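Local coordinates for protein Protease/Reverse transcriptase/ribonuclease H (Eastern chimpanzee simian foamy virus, PDB 7KSF) that combines an aspartic protease with a reverse transcriptase and ribonuclease H in one viral polyprotein, probably copying the RNA genome into DNA and processing viral precursors, at residues E589-T594 / L661-S666; D595-K600 / L738-S743; P604-N609 / L633-A638; E671-E676 / I712-E717. The protein carries 1 engineered substitution. All blocks are in the same frame, centred on the assembly; numbering follows the deposited sequence.

Contact 1 (E589-T594 / L661-S666); sequences EGVFYT and LVITDS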
loop_
_atom_site.group_PDB
_atom_site.type_symbol
_atom_site.label_atom_id
_atom_site.label_comp_id
_atom_site.label_asym_id
_atom_site.label_seq_id
_atom_site.Cartn_x
_atom_site.Cartn_y
_atom_site.Cartn_z
ATOM N N GLU A 589 11.720 3.074 -20.119
ATOM C CA GLU A 589 12.628 4.175 -19.808
ATOM C C GLU A 589 14.051 3.861 -20.246
ATOM O O GLU A 589 14.785 4.767 -20.659
ATOM C CB GLU A 589 12.588 4.482 -18.312
ATOM C CG GLU A 589 13.429 5.678 -17.903
ATOM C CD GLU A 589 13.464 5.879 -16.405
ATOM O OE1 GLU A 589 13.010 4.972 -15.674
ATOM O OE2 GLU A 589 13.947 6.939 -15.954
ATOM N N GLY A 590 14.456 2.597 -20.169
ATOM C CA GLY A 590 15.790 2.204 -20.576
ATOM C C GLY A 590 15.820 0.933 -21.401
ATOM O O GLY A 590 15.057 -0.001 -21.146
ATOM N N VAL A 591 16.702 0.893 -22.397
ATOM C CA VAL A 591 16.874 -0.267 -23.264
ATOM C C VAL A 591 18.336 -0.688 -23.199
ATOM O O VAL A 591 19.235 0.142 -23.387
ATOM C CB VAL A 591 16.454 0.037 -24.713
ATOM C CG1 VAL A 591 16.741 -1.153 -25.613
ATOM C CG2 VAL A 591 14.980 0.407 -24.766
ATOM N N PHE A 592 18.569 -1.967 -22.925
ATOM C CA PHE A 592 19.912 -2.509 -22.757
ATOM C C PHE A 592 20.152 -3.585 -23.806
ATOM O O PHE A 592 19.515 -4.644 -23.776
ATOM C CB PHE A 592 20.100 -3.071 -21.348
ATOM C CG PHE A 592 20.409 -2.026 -20.317
ATOM C CD1 PHE A 592 21.720 -1.722 -19.991
ATOM C CD2 PHE A 592 19.388 -1.346 -19.673
ATOM C CE1 PHE A 592 22.011 -0.760 -19.042
ATOM C CE2 PHE A 592 19.673 -0.383 -18.721
ATOM C CZ PHE A 592 20.985 -0.090 -18.405
ATOM N N TYR A 593 21.060 -3.309 -24.737
ATOM C CA TYR A 593 21.482 -4.297 -25.719
ATOM C C TYR A 593 22.737 -4.996 -25.210
ATOM O O TYR A 593 23.675 -4.339 -24.750
ATOM C CB TYR A 593 21.758 -3.645 -27.074
ATOM C CG TYR A 593 20.584 -2.905 -27.664
ATOM C CD1 TYR A 593 19.586 -3.580 -28.353
ATOM C CD2 TYR A 593 20.479 -1.527 -27.541
ATOM C CE1 TYR A 593 18.511 -2.906 -28.895
ATOM C CE2 TYR A 593 19.410 -0.842 -28.079
ATOM C CZ TYR A 593 18.428 -1.536 -28.755
ATOM O OH TYR A 593 17.359 -0.859 -29.296
ATOM N N THR A 594 22.748 -6.323 -25.288
ATOM C CA THR A 594 23.883 -7.110 -24.836
ATOM C C THR A 594 24.313 -8.084 -25.922
ATOM O O THR A 594 23.563 -8.381 -26.857
ATOM C CB THR A 594 23.570 -7.893 -23.549
ATOM O OG1 THR A 594 22.502 -8.817 -23.796
ATOM C CG2 THR A 594 23.178 -6.945 -22.428
ATOM N N LEU A 661 14.336 -2.718 -20.289
ATOM C CA LEU A 661 14.290 -3.913 -21.117
ATOM C C LEU A 661 15.701 -4.290 -21.540
ATOM O O LEU A 661 16.421 -3.468 -22.110
ATOM C CB LEU A 661 13.404 -3.693 -22.351
ATOM C CG LEU A 661 13.388 -4.791 -23.416
ATOM C CD1 LEU A 661 12.936 -6.116 -22.827
ATOM C CD2 LEU A 661 12.493 -4.385 -24.577
ATOM N N VAL A 662 16.091 -5.532 -21.256
ATOM C CA VAL A 662 17.402 -6.050 -21.627
ATOM C C VAL A 662 17.221 -7.045 -22.765
ATOM O O VAL A 662 16.233 -7.787 -22.812
ATOM C CB VAL A 662 18.117 -6.706 -20.425
ATOM C CG1 VAL A 662 19.561 -7.036 -20.771
ATOM C CG2 VAL A 662 18.050 -5.800 -19.207
ATOM N N ILE A 663 18.178 -7.054 -23.690
ATOM C CA ILE A 663 18.088 -7.844 -24.912
ATOM C C ILE A 663 19.358 -8.671 -25.058
ATOM O O ILE A 663 20.466 -8.138 -24.951
ATOM C CB ILE A 663 17.878 -6.955 -26.151
ATOM C CG1 ILE A 663 16.559 -6.183 -26.043
ATOM C CG2 ILE A 663 17.913 -7.788 -27.424
ATOM C CD1 ILE A 663 16.688 -4.817 -25.395
ATOM N N THR A 664 19.194 -9.967 -25.314
ATOM C CA THR A 664 20.314 -10.880 -25.488
ATOM C C THR A 664 20.301 -11.459 -26.895
ATOM O O THR A 664 19.253 -11.875 -27.397
ATOM C CB THR A 664 20.262 -12.028 -24.477
ATOM O OG1 THR A 664 19.886 -11.522 -23.191
ATOM C CG2 THR A 664 21.622 -12.695 -24.371
ATOM N N ASP A 665 21.476 -11.490 -27.527
ATOM C CA ASP A 665 21.604 -12.193 -28.798
ATOM C C ASP A 665 21.447 -13.699 -28.618
ATOM O O ASP A 665 21.043 -14.398 -29.556
ATOM C CB ASP A 665 22.952 -11.866 -29.440
ATOM C CG ASP A 665 23.128 -12.523 -30.792
ATOM O OD1 ASP A 665 22.124 -12.667 -31.521
ATOM O OD2 ASP A 665 24.271 -12.893 -31.127
ATOM N N SER A 666 21.747 -14.208 -27.427
ATOM C CA SER A 666 21.656 -15.637 -27.162
ATOM C C SER A 666 20.214 -16.060 -26.937
ATOM O O SER A 666 19.424 -15.339 -26.319
ATOM C CB SER A 666 22.491 -16.007 -25.937
ATOM O OG SER A 666 22.390 -17.391 -25.646
#
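Phe592 and Val662 face each other at the closest point of two parallel strands, 590-594 and 661-664, whose axes approach to 4.7 Å and are inclined at 16°. Phe592 is gripped through its backbone: its N gives a bond of 2.7 Å to Leu661 O, and its O receives Ile663 N at 2.8 Å, almost in line with the carbonyl (178°). Leu661 N to Gly590 O and Thr594 N to Ile663 O complete the ladder. On one face of the sheet Phe592 CB rests 4.0 Å from Val662 CG2, and the phenyl ring leads away to meet His616. This is the junction of the first and fourth strands of the five-stranded RNase H sheet. On the other face Ile663 has CG1 anti to its carbonyl carbon (chi1 -62°), and the next torsion directs CD1 to Val591 CG1 at 3.7 Å; Tyr593 lies beside it, against Asn732 and Ala735 of helix 727-744. Packing thins out at both ends. Glu589 is exposed and turns its side chain from strand 661-664. Past Thr664 the chains separate, with Thr594 O 3.8 Å from Asp665 N and no bond between them, while the partly exposed Asp665 carboxylate leads off towards the calcium ion.

Contact 2 (D595-K600 / L738-S743); sequences DGSAIK and LATQGS. With CA (calcium ion), chain B.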
loop_
_atom_site.group_PDB
_atom_site.type_symbol
_atom_site.label_atom_id
_atom_site.label_comp_id
_atom_site.label_asym_id
_atom_site.label_seq_id
_atom_site.Cartn_x
_atom_site.Cartn_y
_atom_site.Cartn_z
ATOM N N ASP A 595 25.538 -8.579 -25.772
ATOM C CA ASP A 595 26.122 -9.548 -26.691
ATOM C C ASP A 595 27.418 -10.059 -26.074
ATOM O O ASP A 595 27.894 -9.535 -25.065
ATOM C CB ASP A 595 26.373 -8.931 -28.071
ATOM C CG ASP A 595 26.700 -9.969 -29.125
ATOM O OD1 ASP A 595 27.888 -10.332 -29.249
ATOM O OD2 ASP A 595 25.771 -10.424 -29.821
ATOM N N GLY A 596 27.981 -11.092 -26.697
ATOM C CA GLY A 596 29.231 -11.672 -26.251
ATOM C C GLY A 596 29.854 -12.600 -27.273
ATOM O O GLY A 596 29.165 -13.425 -27.883
ATOM N N SER A 597 31.162 -12.478 -27.460
ATOM C CA SER A 597 31.885 -13.247 -28.452
ATOM C C SER A 597 33.032 -13.986 -27.784
ATOM O O SER A 597 33.402 -13.703 -26.642
ATOM C CB SER A 597 32.401 -12.344 -29.580
ATOM O OG SER A 597 31.361 -11.539 -30.100
ATOM N N ALA A 598 33.590 -14.949 -28.518
ATOM C CA ALA A 598 34.712 -15.741 -27.999
ATOM C C ALA A 598 35.428 -16.382 -29.194
ATOM O O ALA A 598 35.018 -17.435 -29.680
ATOM C CB ALA A 598 34.255 -16.782 -27.002
ATOM N N ILE A 599 36.498 -15.728 -29.644
ATOM C CA ILE A 599 37.353 -16.268 -30.692
ATOM C C ILE A 599 38.332 -17.237 -30.046
ATOM O O ILE A 599 38.314 -17.435 -28.827
ATOM C CB ILE A 599 38.095 -15.155 -31.456
ATOM C CG1 ILE A 599 38.890 -14.280 -30.481
ATOM C CG2 ILE A 599 37.125 -14.316 -32.270
ATOM C CD1 ILE A 599 39.611 -13.119 -31.132
ATOM N N LYS A 600 39.191 -17.847 -30.856
ATOM C CA LYS A 600 40.189 -18.772 -30.338
ATOM C C LYS A 600 41.334 -17.991 -29.709
ATOM O O LYS A 600 41.822 -17.018 -30.293
ATOM C CB LYS A 600 40.702 -19.676 -31.452
ATOM C CG LYS A 600 39.605 -20.474 -32.134
ATOM C CD LYS A 600 40.154 -21.375 -33.223
ATOM C CE LYS A 600 39.044 -22.201 -33.855
ATOM N NZ LYS A 600 39.551 -23.115 -34.915
ATOM N N LEU A 738 30.474 -4.030 -29.908
ATOM C CA LEU A 738 31.241 -3.838 -28.685
ATOM C C LEU A 738 31.695 -5.166 -28.097
ATOM O O LEU A 738 32.833 -5.289 -27.634
ATOM C CB LEU A 738 30.418 -3.053 -27.666
ATOM C CG LEU A 738 30.053 -1.627 -28.074
ATOM C CD1 LEU A 738 29.216 -0.977 -26.992
ATOM C CD2 LEU A 738 31.301 -0.803 -28.354
ATOM N N ALA A 739 30.819 -6.174 -28.101
ATOM C CA ALA A 739 31.213 -7.486 -27.600
ATOM C C ALA A 739 32.362 -8.059 -28.415
ATOM O O ALA A 739 33.278 -8.677 -27.859
ATOM C CB ALA A 739 30.018 -8.438 -27.615
ATOM N N THR A 740 32.335 -7.852 -29.731
ATOM C CA THR A 740 33.415 -8.345 -30.575
ATOM C C THR A 740 34.721 -7.617 -30.275
ATOM O O THR A 740 35.787 -8.240 -30.225
ATOM C CB THR A 740 33.034 -8.204 -32.050
ATOM O OG1 THR A 740 31.764 -8.833 -32.277
ATOM C CG2 THR A 740 34.075 -8.865 -32.940
ATOM N N GLN A 741 34.651 -6.299 -30.057
ATOM C CA GLN A 741 35.859 -5.533 -29.754
ATOM C C GLN A 741 36.531 -6.036 -28.485
ATOM O O GLN A 741 37.757 -6.197 -28.449
ATOM C CB GLN A 741 35.525 -4.048 -29.624
ATOM C CG GLN A 741 35.116 -3.390 -30.923
ATOM C CD GLN A 741 34.919 -1.898 -30.780
ATOM O OE1 GLN A 741 35.043 -1.345 -29.687
ATOM N NE2 GLN A 741 34.613 -1.236 -31.887
ATOM N N GLY A 742 35.750 -6.281 -27.434
ATOM C CA GLY A 742 36.321 -6.814 -26.210
ATOM C C GLY A 742 36.870 -8.215 -26.373
ATOM O O GLY A 742 37.843 -8.582 -25.710
ATOM N N SER A 743 36.265 -9.017 -27.254
ATOM C CA SER A 743 36.751 -10.378 -27.449
ATOM C C SER A 743 38.087 -10.401 -28.179
ATOM O O SER A 743 38.833 -11.383 -28.072
ATOM C CB SER A 743 35.715 -11.202 -28.214
ATOM O OG SER A 743 36.150 -12.544 -28.369
HETATM CA CA CA B . 27.644 -13.286 -28.638
#
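Ser743 OG, on the helix, faces the point where strand 595-597 gives way to loop, receiving a weak hydrogen bond from Ile599 N (3.4 Å, 154° at the hydrogen) and lying equally near Ser597 O. With OG anti to the Ser743 backbone N (chi1 -178°), the hydroxyl reaches across from the helix to the loop, and Ser743 CB packs alongside Ser597 CB at 3.8 Å. The exposed Ile599 lays its CD1 against Ser743 O at 3.6 Å. One helical turn before Ser743, Thr740 OG1 is met by Ser597 OG in a weak bond of 3.5 Å; its stronger partner is Asp736 O. Ala739 is the point of closest backbone approach: its methyl CB is set 3.5 Å from Gly596 N and touches Asp595 OD1. Helix 738-743 runs at 31° to strand 595-597, with a small residue where they come nearest. Gly596 O is a ligand of the calcium ion together with Glu642, although the modelled Gly596 distance is too short to be trusted. The Asp595 carboxylate lies beside the ion, near those of Asp665 and Asp736; with Glu642, this gathering is consistent with the four-carboxylate metal-binding active site of the RNase H family.

Contact 3 (P604-N609 / L633-A638); sequences PTKSNN and LGNHTA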
loop_
_atom_site.group_PDB
_atom_site.type_symbol
_atom_site.label_atom_id
_atom_site.label_comp_id
_atom_site.label_asym_id
_atom_site.label_seq_id
_atom_site.Cartn_x
_atom_site.Cartn_y
_atom_site.Cartn_z
ATOM N N PRO A 604 48.068 -21.079 -26.202
ATOM C CA PRO A 604 47.520 -22.441 -26.211
ATOM C C PRO A 604 47.026 -22.895 -24.853
ATOM O O PRO A 604 46.203 -23.817 -24.788
ATOM C CB PRO A 604 48.702 -23.290 -26.688
ATOM C CG PRO A 604 49.895 -22.537 -26.201
ATOM C CD PRO A 604 49.539 -21.073 -26.298
ATOM N N THR A 605 47.493 -22.276 -23.766
ATOM C CA THR A 605 47.095 -22.704 -22.430
ATOM C C THR A 605 45.681 -22.245 -22.096
ATOM O O THR A 605 44.862 -23.039 -21.613
ATOM C CB THR A 605 48.088 -22.180 -21.394
ATOM O OG1 THR A 605 49.414 -22.571 -21.763
ATOM C CG2 THR A 605 47.763 -22.743 -20.023
ATOM N N LYS A 606 45.375 -20.967 -22.338
ATOM C CA LYS A 606 44.027 -20.473 -22.079
ATOM C C LYS A 606 43.018 -21.112 -23.021
ATOM O O LYS A 606 41.899 -21.440 -22.609
ATOM C CB LYS A 606 43.995 -18.949 -22.206
ATOM C CG LYS A 606 44.861 -18.215 -21.194
ATOM C CD LYS A 606 44.761 -16.708 -21.376
ATOM C CE LYS A 606 45.622 -15.964 -20.370
ATOM N NZ LYS A 606 45.547 -14.489 -20.560
ATOM N N SER A 607 43.387 -21.273 -24.298
ATOM C CA SER A 607 42.579 -21.950 -25.307
ATOM C C SER A 607 41.267 -21.226 -25.605
ATOM O O SER A 607 40.541 -21.613 -26.525
ATOM C CB SER A 607 42.293 -23.397 -24.886
ATOM O OG SER A 607 41.415 -24.027 -25.803
ATOM N N ASN A 608 40.957 -20.179 -24.845
ATOM C CA ASN A 608 39.743 -19.409 -25.070
ATOM C C ASN A 608 39.964 -17.966 -24.638
ATOM O O ASN A 608 40.904 -17.647 -23.907
ATOM C CB ASN A 608 38.549 -20.009 -24.320
ATOM C CG ASN A 608 37.875 -21.118 -25.094
ATOM O OD1 ASN A 608 37.737 -21.045 -26.317
ATOM N ND2 ASN A 608 37.448 -22.161 -24.388
ATOM N N ASN A 609 39.075 -17.099 -25.113
ATOM C CA ASN A 609 39.063 -15.686 -24.760
ATOM C C ASN A 609 37.669 -15.155 -25.059
ATOM O O ASN A 609 37.050 -15.563 -26.041
ATOM C CB ASN A 609 40.130 -14.901 -25.535
ATOM C CG ASN A 609 40.146 -13.428 -25.177
ATOM O OD1 ASN A 609 40.278 -12.565 -26.047
ATOM N ND2 ASN A 609 39.994 -13.133 -23.895
ATOM N N LEU A 633 36.721 -10.761 -21.149
ATOM C CA LEU A 633 36.385 -11.636 -20.034
ATOM C C LEU A 633 37.344 -12.812 -19.882
ATOM O O LEU A 633 37.120 -13.668 -19.022
ATOM C CB LEU A 633 34.948 -12.148 -20.185
ATOM C CG LEU A 633 33.812 -11.124 -20.111
ATOM C CD1 LEU A 633 32.487 -11.748 -20.522
ATOM C CD2 LEU A 633 33.699 -10.531 -18.713
ATOM N N GLY A 634 38.402 -12.876 -20.685
ATOM C CA GLY A 634 39.315 -13.996 -20.561
ATOM C C GLY A 634 38.723 -15.275 -21.141
ATOM O O GLY A 634 37.749 -15.260 -21.893
ATOM N N ASN A 635 39.331 -16.399 -20.765
ATOM C CA ASN A 635 38.943 -17.704 -21.302
ATOM C C ASN A 635 37.603 -18.119 -20.705
ATOM O O ASN A 635 37.531 -18.585 -19.567
ATOM C CB ASN A 635 40.026 -18.739 -21.022
ATOM C CG ASN A 635 40.454 -18.762 -19.569
ATOM O OD1 ASN A 635 41.342 -18.015 -19.158
ATOM N ND2 ASN A 635 39.822 -19.624 -18.780
ATOM N N HIS A 636 36.535 -17.958 -21.483
ATOM C CA HIS A 636 35.195 -18.338 -21.061
ATOM C C HIS A 636 34.378 -18.704 -22.294
ATOM O O HIS A 636 34.857 -18.635 -23.431
ATOM C CB HIS A 636 34.530 -17.216 -20.256
ATOM C CG HIS A 636 34.948 -17.164 -18.819
ATOM N ND1 HIS A 636 35.502 -16.039 -18.245
ATOM C CD2 HIS A 636 34.883 -18.091 -17.835
ATOM C CE1 HIS A 636 35.765 -16.277 -16.974
ATOM N NE2 HIS A 636 35.398 -17.518 -16.699
ATOM N N THR A 637 33.128 -19.101 -22.062
ATOM C CA THR A 637 32.226 -19.487 -23.138
ATOM C C THR A 637 31.710 -18.253 -23.868
ATOM O O THR A 637 31.507 -17.197 -23.263
ATOM C CB THR A 637 31.053 -20.299 -22.579
ATOM O OG1 THR A 637 31.552 -21.399 -21.809
ATOM C CG2 THR A 637 30.170 -20.836 -23.693
ATOM N N ALA A 638 31.515 -18.384 -25.186
ATOM C CA ALA A 638 30.881 -17.313 -25.946
ATOM C C ALA A 638 29.497 -17.006 -25.396
ATOM O O ALA A 638 29.086 -15.842 -25.333
ATOM C CB ALA A 638 30.800 -17.686 -27.424
#
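Asn635 pushes its CB into the bend of the 604-609 loop, 3.2 Å from Asn608 O and 3.6 Å from Lys606 O. Its amide carbon CG stands between its own backbone N and carbonyl carbon (chi1 51°), which turns the amide towards Lys606, where OD1 lies 4.1 Å from CG of the lysine. The two side chains cross at about a right angle: Lys606 touches with its first two methylenes, then runs on fully extended and carries its amino group away from the contact. Asn608 packs on the same residue. Its CB lies 3.8 Å from Asn635 CB, and with CG anti to the carbonyl carbon (chi1 -85°) the rest of the side chain is left outside the packing.

No hydrogen bond links the two segments. Backbone atoms merely come close, Asn635 CA to Asn608 O and, at 3.2 Å, Asn609 CA to Gly634 O, in bent CA-H...O contacts. Gly634 has a positive phi (74°), and within the turn that follows His636 ND1 donates to Leu633 O at 3.0 Å, the acceptor lying somewhat out of the imidazole plane. The result is plain surface packing, with Asn609 its buried member, between two connections of the RNase H fold. The 604-609 loop leads from strand 590-597 into strand 610-618, while residues 633-638 leave strand 624-634 for helix 638-654. Leu633 bonds through its backbone to Ala610 and spreads its side chain over Met640, Ala641 and Ala644 of that helix.

Contact 4 (E671-E676 / I712-E717); sequences ESANKE and ITIQHE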
loop_
_atom_site.group_PDB
_atom_site.type_symbol
_atom_site.label_atom_id
_atom_site.label_comp_id
_atom_site.label_asym_id
_atom_site.label_seq_id
_atom_site.Cartn_x
_atom_site.Cartn_y
_atom_site.Cartn_z
ATOM N N GLU A 671 15.523 -17.338 -22.738
ATOM C CA GLU A 671 14.599 -18.416 -22.396
ATOM C C GLU A 671 14.795 -18.881 -20.958
ATOM O O GLU A 671 13.821 -19.203 -20.269
ATOM C CB GLU A 671 14.771 -19.588 -23.362
ATOM C CG GLU A 671 14.543 -19.247 -24.829
ATOM C CD GLU A 671 13.089 -18.990 -25.164
ATOM O OE1 GLU A 671 12.211 -19.351 -24.352
ATOM O OE2 GLU A 671 12.825 -18.426 -26.245
ATOM N N SER A 672 16.044 -18.929 -20.488
ATOM C CA SER A 672 16.298 -19.371 -19.121
ATOM C C SER A 672 15.764 -18.370 -18.106
ATOM O O SER A 672 15.246 -18.758 -17.056
ATOM C CB SER A 672 17.794 -19.599 -18.909
ATOM O OG SER A 672 18.325 -20.460 -19.903
ATOM N N ALA A 673 15.879 -17.072 -18.404
ATOM C CA ALA A 673 15.375 -16.055 -17.493
ATOM C C ALA A 673 13.855 -16.056 -17.406
ATOM O O ALA A 673 13.300 -15.478 -16.466
ATOM C CB ALA A 673 15.873 -14.676 -17.923
ATOM N N ASN A 674 13.175 -16.692 -18.358
ATOM C CA ASN A 674 11.720 -16.708 -18.395
ATOM C C ASN A 674 11.140 -17.934 -17.696
ATOM O O ASN A 674 10.218 -17.808 -16.881
ATOM C CB ASN A 674 11.240 -16.645 -19.848
ATOM C CG ASN A 674 11.683 -15.372 -20.550
ATOM O OD1 ASN A 674 11.933 -14.350 -19.909
ATOM N ND2 ASN A 674 11.795 -15.433 -21.873
ATOM N N LYS A 675 11.662 -19.120 -18.000
ATOM C CA LYS A 675 11.188 -20.362 -17.400
ATOM C C LYS A 675 12.153 -20.955 -16.387
ATOM O O LYS A 675 11.722 -21.399 -15.321
ATOM C CB LYS A 675 10.908 -21.408 -18.486
ATOM C CG LYS A 675 10.450 -22.747 -17.931
ATOM C CD LYS A 675 10.371 -23.813 -19.009
ATOM C CE LYS A 675 10.019 -25.166 -18.408
ATOM N NZ LYS A 675 9.985 -26.243 -19.436
ATOM N N GLU A 676 13.454 -20.969 -16.688
ATOM C CA GLU A 676 14.409 -21.635 -15.807
ATOM C C GLU A 676 14.633 -20.846 -14.520
ATOM O O GLU A 676 14.808 -21.439 -13.450
ATOM C CB GLU A 676 15.733 -21.855 -16.537
ATOM C CG GLU A 676 15.652 -22.793 -17.730
ATOM C CD GLU A 676 15.464 -24.242 -17.321
ATOM O OE1 GLU A 676 15.723 -24.572 -16.146
ATOM O OE2 GLU A 676 15.060 -25.053 -18.181
ATOM N N ILE A 712 12.344 -5.284 -14.664
ATOM C CA ILE A 712 13.250 -5.618 -15.753
ATOM C C ILE A 712 12.629 -6.736 -16.576
ATOM O O ILE A 712 12.377 -7.831 -16.057
ATOM C CB ILE A 712 14.631 -6.028 -15.218
ATOM C CG1 ILE A 712 15.157 -4.969 -14.247
ATOM C CG2 ILE A 712 15.599 -6.240 -16.364
ATOM C CD1 ILE A 712 16.464 -5.343 -13.586
ATOM N N THR A 713 12.388 -6.465 -17.854
ATOM C CA THR A 713 11.912 -7.456 -18.805
ATOM C C THR A 713 13.052 -7.863 -19.728
ATOM O O THR A 713 14.015 -7.118 -19.925
ATOM C CB THR A 713 10.737 -6.913 -19.628
ATOM O OG1 THR A 713 11.102 -5.655 -20.207
ATOM C CG2 THR A 713 9.515 -6.724 -18.744
ATOM N N ILE A 714 12.936 -9.062 -20.291
ATOM C CA ILE A 714 13.992 -9.660 -21.102
ATOM C C ILE A 714 13.374 -10.223 -22.371
ATOM O O ILE A 714 12.474 -11.071 -22.308
ATOM C CB ILE A 714 14.746 -10.757 -20.334
ATOM C CG1 ILE A 714 15.571 -10.141 -19.202
ATOM C CG2 ILE A 714 15.628 -11.558 -21.280
ATOM C CD1 ILE A 714 16.366 -11.145 -18.405
ATOM N N GLN A 715 13.859 -9.755 -23.521
ATOM C CA GLN A 715 13.457 -10.231 -24.835
ATOM C C GLN A 715 14.590 -11.045 -25.462
ATOM O O GLN A 715 15.589 -11.370 -24.808
ATOM C CB GLN A 715 13.060 -9.056 -25.733
ATOM C CG GLN A 715 11.706 -8.450 -25.434
ATOM C CD GLN A 715 11.302 -7.413 -26.462
ATOM O OE1 GLN A 715 12.029 -7.161 -27.423
ATOM N NE2 GLN A 715 10.137 -6.805 -26.267
ATOM N N HIS A 716 14.431 -11.357 -26.745
ATOM C CA HIS A 716 15.431 -12.106 -27.496
ATOM C C HIS A 716 15.193 -11.875 -28.978
ATOM O O HIS A 716 14.061 -12.008 -29.452
ATOM C CB HIS A 716 15.370 -13.603 -27.169
ATOM C CG HIS A 716 13.977 -14.135 -27.041
ATOM N ND1 HIS A 716 13.327 -14.230 -25.828
ATOM C CD2 HIS A 716 13.110 -14.603 -27.967
ATOM C CE1 HIS A 716 12.121 -14.735 -26.013
ATOM N NE2 HIS A 716 11.963 -14.968 -27.303
ATOM N N GLU A 717 16.266 -11.533 -29.699
ATOM C CA GLU A 717 16.194 -11.280 -31.163
ATOM C C GLU A 717 17.443 -11.861 -31.833
ATOM O O GLU A 717 18.557 -11.427 -31.483
ATOM C CB GLU A 717 16.069 -9.780 -31.441
ATOM C CG GLU A 717 14.682 -9.229 -31.165
ATOM C CD GLU A 717 14.424 -7.846 -31.738
ATOM O OE1 GLU A 717 15.247 -7.385 -32.555
ATOM O OE2 GLU A 717 13.404 -7.233 -31.368
#
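The imidazole of His716 has the carboxylate of Glu671 over one face and the amide of Asn674 at its edge. The two segments belong to the RNase H fold, in which helix 667-683 leaves strand 660-664 and lies against strand 712-716, the outer parallel strand at that end of the sheet. Glu671 OE2 stands 3.6 Å above the ring plane, displaced towards the rim and nearest to NE2 at 3.7 Å; the carboxylate and ring planes are 42° apart. This approach over the face is not a hydrogen bond, though the negative charge would probably favour a protonated imidazole. Asn674 ND2 lies close to the ring plane instead, 4.2 Å from His716 CE1.

Helix and strand axes come within 8.6 Å at an angle of 123°. Both His716 and Ile714 point to the helix, as alternate residues of one strand face, with the intervening Gln715 turned from it. With CG of His716 between the backbone N and the carbonyl carbon (chi1 41°), the ring presents a face to Glu671. Glu671 answers by bending at chi2, which folds its carboxylate back over the ring.

Towards the start of the strand the contact is apolar. Ile714 extends CD1 to Ala673 CB at 3.6 Å, and Ala670 of the same helix also touches both Ile714 and His716. The helix departs from regular geometry here, with a wider pi-type turn at 672-676. The carbonyl just before that turn, Glu671 O, accepts from two donors inside it, Asn674 N at 3.2 Å and Lys675 N at 3.1 Å.

All four contacts fall within the RNase H region. Strand 590-597 comes first and opens contact 1 and then contact 2. The loop after it opens contact 3, which is the first to close, at 633-638, after a two-strand excursion that lies within the spans of both earlier contacts. Contact 1 closes next at 661-666, pairing the first and fourth strands. Contact 4 follows in series, from helix 667-683 to strand 712-716, and that strand extends the sheet from Val662. Contact 2 closes last, at helix 727-744, so it encloses contacts 3 and 4 but crosses contact 1, which it meets where Asp595 lies near Asp665.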